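PDB 1XTY: peptidyl-tRNA hydrolase from Sulfolobus solfataricus, which hydrolyses N-acyl-aminoacyl-tRNAs to free tRNA and an N-acyl amino acid, its natural substrates possibly being peptidyl-tRNAs that drop off the ribosome during protein synthesis. Local coordinates for residues L64-A74 / T96-P104. Residues are numbered along the deposited sequence; the frame is centred on the assembly and turned at random.
Sequences LDEIISRAKKA and TITCLGIGP
Ile97 meets Leu64 where strand and helix first come together, the two side chains crossing at about a right angle: Leu64 CD1 lies 3.6 Å from Ile97 CB and touches both CG2 and CD1 of the same isoleucine. Leu64 reaches it because its CG stands anti to the backbone N (chi1 -179°). Thr98 and Cys99 set their side chains off away from the helix, yet the backbone at Cys99 is still used, its CA lying 3.9 Å from Ile67 CD1. Leu100 then points at the helix, meeting Ile67 and Ala71, residues one turn apart. Leu100 CB passes Ile67 CG2 at 4.0 Å as the two side chains run in opposite directions, and the leucine methyls fork: Leu100 CD1 rests on Ala71 CB (3.8 Å), while Leu100 CD2 lies against the helix backbone, 3.6 Å from Ile67 O, and beside Arg70 CB. Further on, Ile102 CG2 packs on Ala74 CB at 4.3 Å. The interface is thus apolar; the axes of helix 64-74 and strand 97-103 run 25° from parallel and come within 8.9 Å, a helix packed nearly along a strand on one face of a mixed beta sheet. There, strand 97-106 lies between strands 81-85 and 2-9, antiparallel to both; Ile83 flanks Ile97 and Leu100, Arg9 borders Leu64 and Ile67, and helix 107-114 brings Ile113 against Arg70 and Ile102.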
ATOM      1  N   LEU A  64      -4.346  -3.520  20.719  1.00 23.08           N
ATOM      2  CA  LEU A  64      -5.454  -3.851  19.842  1.00 22.26           C
ATOM      3  C   LEU A  64      -6.674  -3.005  20.192  1.00 21.59           C
ATOM      4  O   LEU A  64      -7.406  -2.572  19.307  1.00 20.21           O
ATOM      5  CB  LEU A  64      -5.801  -5.335  19.973  1.00 23.75           C
ATOM      6  CG  LEU A  64      -6.944  -5.837  19.087  1.00 24.45           C
ATOM      7  CD1 LEU A  64      -6.571  -5.687  17.624  1.00 25.46           C
ATOM      8  CD2 LEU A  64      -7.229  -7.285  19.411  1.00 27.40           C
ATOM      9  N   ASP A  65      -6.893  -2.764  21.483  1.00 21.07           N
ATOM     10  CA  ASP A  65      -8.039  -1.972  21.908  1.00 21.99           C
ATOM     11  C   ASP A  65      -8.038  -0.564  21.331  1.00 21.52           C
ATOM     12  O   ASP A  65      -9.092  -0.015  21.035  1.00 21.64           O
ATOM     13  CB  ASP A  65      -8.114  -1.890  23.435  1.00 23.73           C
ATOM     14  CG  ASP A  65      -8.353  -3.239  24.080  1.00 27.72           C
ATOM     15  OD1 ASP A  65      -8.832  -4.162  23.384  1.00 28.38           O
ATOM     16  OD2 ASP A  65      -8.076  -3.374  25.292  1.00 31.79           O
ATOM     17  N   GLU A  66      -6.860   0.024  21.172  1.00 22.33           N
ATOM     18  CA  GLU A  66      -6.778   1.367  20.624  1.00 23.59           C
ATOM     19  C   GLU A  66      -7.154   1.378  19.144  1.00 22.65           C
ATOM     20  O   GLU A  66      -7.608   2.394  18.619  1.00 24.65           O
ATOM     21  CB  GLU A  66      -5.377   1.929  20.854  1.00 26.02           C
ATOM     22  CG  GLU A  66      -5.051   1.991  22.341  1.00 31.88           C
ATOM     23  CD  GLU A  66      -3.689   2.567  22.638  1.00 35.04           C
ATOM     24  OE1 GLU A  66      -2.690   2.042  22.102  1.00 35.86           O
ATOM     25  OE2 GLU A  66      -3.620   3.542  23.419  1.00 38.83           O
ATOM     26  N   ILE A  67      -6.982   0.245  18.476  1.00 20.21           N
ATOM     27  CA  ILE A  67      -7.351   0.155  17.070  1.00 18.87           C
ATOM     28  C   ILE A  67      -8.865  -0.006  16.961  1.00 17.28           C
ATOM     29  O   ILE A  67      -9.503   0.621  16.121  1.00 15.81           O
ATOM     30  CB  ILE A  67      -6.620  -1.022  16.370  1.00 20.19           C
ATOM     31  CG1 ILE A  67      -5.238  -0.541  15.900  1.00 22.82           C
ATOM     32  CG2 ILE A  67      -7.452  -1.563  15.206  1.00 19.80           C
ATOM     33  CD1 ILE A  67      -4.506  -1.495  14.993  1.00 24.33           C
ATOM     34  N   ILE A  68      -9.443  -0.834  17.828  1.00 17.09           N
ATOM     35  CA  ILE A  68     -10.887  -1.055  17.815  1.00 16.28           C
ATOM     36  C   ILE A  68     -11.595   0.256  18.146  1.00 15.69           C
ATOM     37  O   ILE A  68     -12.623   0.597  17.558  1.00 13.35           O
ATOM     38  CB  ILE A  68     -11.299  -2.125  18.860  1.00 17.27           C
ATOM     39  CG1 ILE A  68     -10.587  -3.448  18.568  1.00 18.53           C
ATOM     40  CG2 ILE A  68     -12.818  -2.302  18.857  1.00 16.21           C
ATOM     41  CD1 ILE A  68     -10.926  -4.061  17.221  1.00 21.09           C
ATOM     42  N   SER A  69     -11.035   0.987  19.101  1.00 16.62           N
ATOM     43  CA  SER A  69     -11.602   2.260  19.513  1.00 18.54           C
ATOM     44  C   SER A  69     -11.706   3.213  18.329  1.00 18.42           C
ATOM     45  O   SER A  69     -12.729   3.862  18.129  1.00 19.46           O
ATOM     46  CB  SER A  69     -10.736   2.892  20.603  1.00 20.35           C
ATOM     47  OG  SER A  69     -11.170   4.208  20.889  1.00 27.46           O
ATOM     48  N   ARG A  70     -10.644   3.285  17.533  1.00 19.05           N
ATOM     49  CA  ARG A  70     -10.628   4.180  16.389  1.00 18.21           C
ATOM     50  C   ARG A  70     -11.447   3.685  15.204  1.00 17.17           C
ATOM     51  O   ARG A  70     -11.960   4.486  14.426  1.00 17.44           O
ATOM     52  CB  ARG A  70      -9.182   4.476  16.000  1.00 21.45           C
ATOM     53  CG  ARG A  70      -8.477   5.250  17.109  1.00 25.76           C
ATOM     54  CD  ARG A  70      -7.051   5.628  16.790  1.00 30.04           C
ATOM     55  NE  ARG A  70      -6.479   6.441  17.862  1.00 34.63           N
ATOM     56  CZ  ARG A  70      -6.332   6.030  19.119  1.00 36.57           C
ATOM     57  NH1 ARG A  70      -6.710   4.808  19.473  1.00 38.24           N
ATOM     58  NH2 ARG A  70      -5.814   6.845  20.028  1.00 39.61           N
ATOM     59  N   ALA A  71     -11.593   2.370  15.072  1.00 14.84           N
ATOM     60  CA  ALA A  71     -12.402   1.827  13.989  1.00 14.70           C
ATOM     61  C   ALA A  71     -13.866   2.174  14.277  1.00 13.53           C
ATOM     62  O   ALA A  71     -14.631   2.494  13.374  1.00 13.87           O
ATOM     63  CB  ALA A  71     -12.223   0.306  13.896  1.00 13.16           C
ATOM     64  N   LYS A  72     -14.249   2.122  15.548  1.00 14.28           N
ATOM     65  CA  LYS A  72     -15.620   2.438  15.934  1.00 14.79           C
ATOM     66  C   LYS A  72     -15.899   3.917  15.650  1.00 14.89           C
ATOM     67  O   LYS A  72     -16.982   4.286  15.201  1.00 13.52           O
ATOM     68  CB  LYS A  72     -15.817   2.126  17.418  1.00 15.86           C
ATOM     69  CG  LYS A  72     -17.256   2.207  17.917  1.00 20.14           C
ATOM     70  CD  LYS A  72     -17.687   3.628  18.204  1.00 23.94           C
ATOM     71  CE  LYS A  72     -19.043   3.659  18.890  1.00 26.09           C
ATOM     72  NZ  LYS A  72     -20.080   2.926  18.110  1.00 28.63           N
ATOM     73  N   LYS A  73     -14.901   4.755  15.899  1.00 16.77           N
ATOM     74  CA  LYS A  73     -15.029   6.184  15.664  1.00 19.79           C
ATOM     75  C   LYS A  73     -15.248   6.422  14.170  1.00 18.85           C
ATOM     76  O   LYS A  73     -16.159   7.143  13.770  1.00 17.64           O
ATOM     77  CB  LYS A  73     -13.761   6.888  16.144  1.00 22.12           C
ATOM     78  CG  LYS A  73     -13.967   8.308  16.631  1.00 30.16           C
ATOM     79  CD  LYS A  73     -13.034   8.589  17.802  1.00 33.26           C
ATOM     80  CE  LYS A  73     -13.211   9.999  18.344  1.00 38.17           C
ATOM     81  NZ  LYS A  73     -12.419  10.198  19.595  1.00 40.44           N
ATOM     82  N   ALA A  74     -14.413   5.792  13.348  1.00 19.57           N
ATOM     83  CA  ALA A  74     -14.516   5.928  11.898  1.00 17.58           C
ATOM     84  C   ALA A  74     -15.880   5.463  11.395  1.00 19.38           C
ATOM     85  O   ALA A  74     -16.508   6.118  10.563  1.00 18.25           O
ATOM     86  CB  ALA A  74     -13.408   5.118  11.226  1.00 18.67           C
ATOM     87  N   THR A  96      -4.598 -12.404  13.205  1.00 17.43           N
ATOM     88  CA  THR A  96      -4.089 -11.340  14.065  1.00 17.46           C
ATOM     89  C   THR A  96      -4.267  -9.981  13.385  1.00 16.63           C
ATOM     90  O   THR A  96      -3.776  -9.765  12.276  1.00 16.61           O
ATOM     91  CB  THR A  96      -2.582 -11.537  14.360  1.00 20.17           C
ATOM     92  OG1 THR A  96      -2.374 -12.820  14.970  1.00 21.70           O
ATOM     93  CG2 THR A  96      -2.071 -10.451  15.288  1.00 20.12           C
ATOM     94  N   ILE A  97      -4.972  -9.067  14.046  1.00 15.16           N
ATOM     95  CA  ILE A  97      -5.184  -7.733  13.492  1.00 14.28           C
ATOM     96  C   ILE A  97      -3.854  -6.976  13.556  1.00 15.50           C
ATOM     97  O   ILE A  97      -3.256  -6.844  14.622  1.00 15.08           O
ATOM     98  CB  ILE A  97      -6.277  -6.977  14.282  1.00 15.06           C
ATOM     99  CG1 ILE A  97      -7.631  -7.660  14.058  1.00 16.44           C
ATOM    100  CG2 ILE A  97      -6.329  -5.511  13.854  1.00 15.24           C
ATOM    101  CD1 ILE A  97      -8.795  -7.006  14.790  1.00 17.40           C
ATOM    102  N   THR A  98      -3.395  -6.485  12.409  1.00 13.52           N
ATOM    103  CA  THR A  98      -2.117  -5.780  12.334  1.00 14.02           C
ATOM    104  C   THR A  98      -2.223  -4.269  12.171  1.00 15.57           C
ATOM    105  O   THR A  98      -1.348  -3.527  12.632  1.00 17.09           O
ATOM    106  CB  THR A  98      -1.263  -6.312  11.163  1.00 14.53           C
ATOM    107  OG1 THR A  98      -1.966  -6.107   9.934  1.00 16.90           O
ATOM    108  CG2 THR A  98      -0.969  -7.799  11.335  1.00 13.41           C
ATOM    109  N   CYS A  99      -3.273  -3.802  11.502  1.00 13.63           N
ATOM    110  CA  CYS A  99      -3.428  -2.370  11.303  1.00 14.23           C
ATOM    111  C   CYS A  99      -4.830  -1.979  10.865  1.00 14.20           C
ATOM    112  O   CYS A  99      -5.657  -2.831  10.518  1.00 12.60           O
ATOM    113  CB  CYS A  99      -2.405  -1.860  10.279  1.00 16.87           C
ATOM    114  SG  CYS A  99      -2.576  -2.550   8.616  1.00 17.41           S
ATOM    115  N   LEU A 100      -5.073  -0.673  10.890  1.00 12.43           N
ATOM    116  CA  LEU A 100      -6.357  -0.088  10.533  1.00 13.59           C
ATOM    117  C   LEU A 100      -6.168   1.049   9.530  1.00 13.02           C
ATOM    118  O   LEU A 100      -5.378   1.965   9.761  1.00 13.95           O
ATOM    119  CB  LEU A 100      -7.034   0.473  11.792  1.00 12.37           C
ATOM    120  CG  LEU A 100      -8.294   1.324  11.610  1.00 13.44           C
ATOM    121  CD1 LEU A 100      -9.475   0.427  11.234  1.00 15.22           C
ATOM    122  CD2 LEU A 100      -8.603   2.071  12.905  1.00 14.95           C
ATOM    123  N   GLY A 101      -6.886   0.986   8.417  1.00 12.09           N
ATOM    124  CA  GLY A 101      -6.794   2.058   7.445  1.00 11.73           C
ATOM    125  C   GLY A 101      -8.041   2.909   7.567  1.00 12.08           C
ATOM    126  O   GLY A 101      -9.118   2.383   7.850  1.00 11.64           O
ATOM    127  N   ILE A 102      -7.904   4.219   7.374  1.00 11.31           N
ATOM    128  CA  ILE A 102      -9.043   5.132   7.442  1.00 12.15           C
ATOM    129  C   ILE A 102      -8.965   6.152   6.307  1.00 10.84           C
ATOM    130  O   ILE A 102      -7.912   6.741   6.064  1.00 12.81           O
ATOM    131  CB  ILE A 102      -9.078   5.907   8.787  1.00 14.93           C
ATOM    132  CG1 ILE A 102      -9.169   4.929   9.960  1.00 16.37           C
ATOM    133  CG2 ILE A 102     -10.265   6.849   8.809  1.00 15.75           C
ATOM    134  CD1 ILE A 102      -9.051   5.600  11.329  1.00 17.66           C
ATOM    135  N   GLY A 103     -10.077   6.352   5.610  1.00 11.57           N
ATOM    136  CA  GLY A 103     -10.094   7.314   4.525  1.00 12.86           C
ATOM    137  C   GLY A 103      -9.953   6.697   3.145  1.00 14.32           C
ATOM    138  O   GLY A 103     -10.210   5.504   2.967  1.00 11.98           O
ATOM    139  N   PRO A 104      -9.525   7.485   2.143  1.00 14.59           N
ATOM    140  CA  PRO A 104      -9.179   8.903   2.295  1.00 14.82           C
ATOM    141  C   PRO A 104     -10.364   9.803   2.647  1.00 15.09           C
ATOM    142  O   PRO A 104     -11.510   9.511   2.307  1.00 13.96           O
ATOM    143  CB  PRO A 104      -8.556   9.253   0.945  1.00 16.57           C
ATOM    144  CG  PRO A 104      -9.267   8.350  -0.000  1.00 16.52           C
ATOM    145  CD  PRO A 104      -9.336   7.042   0.750  1.00 14.77           C
TER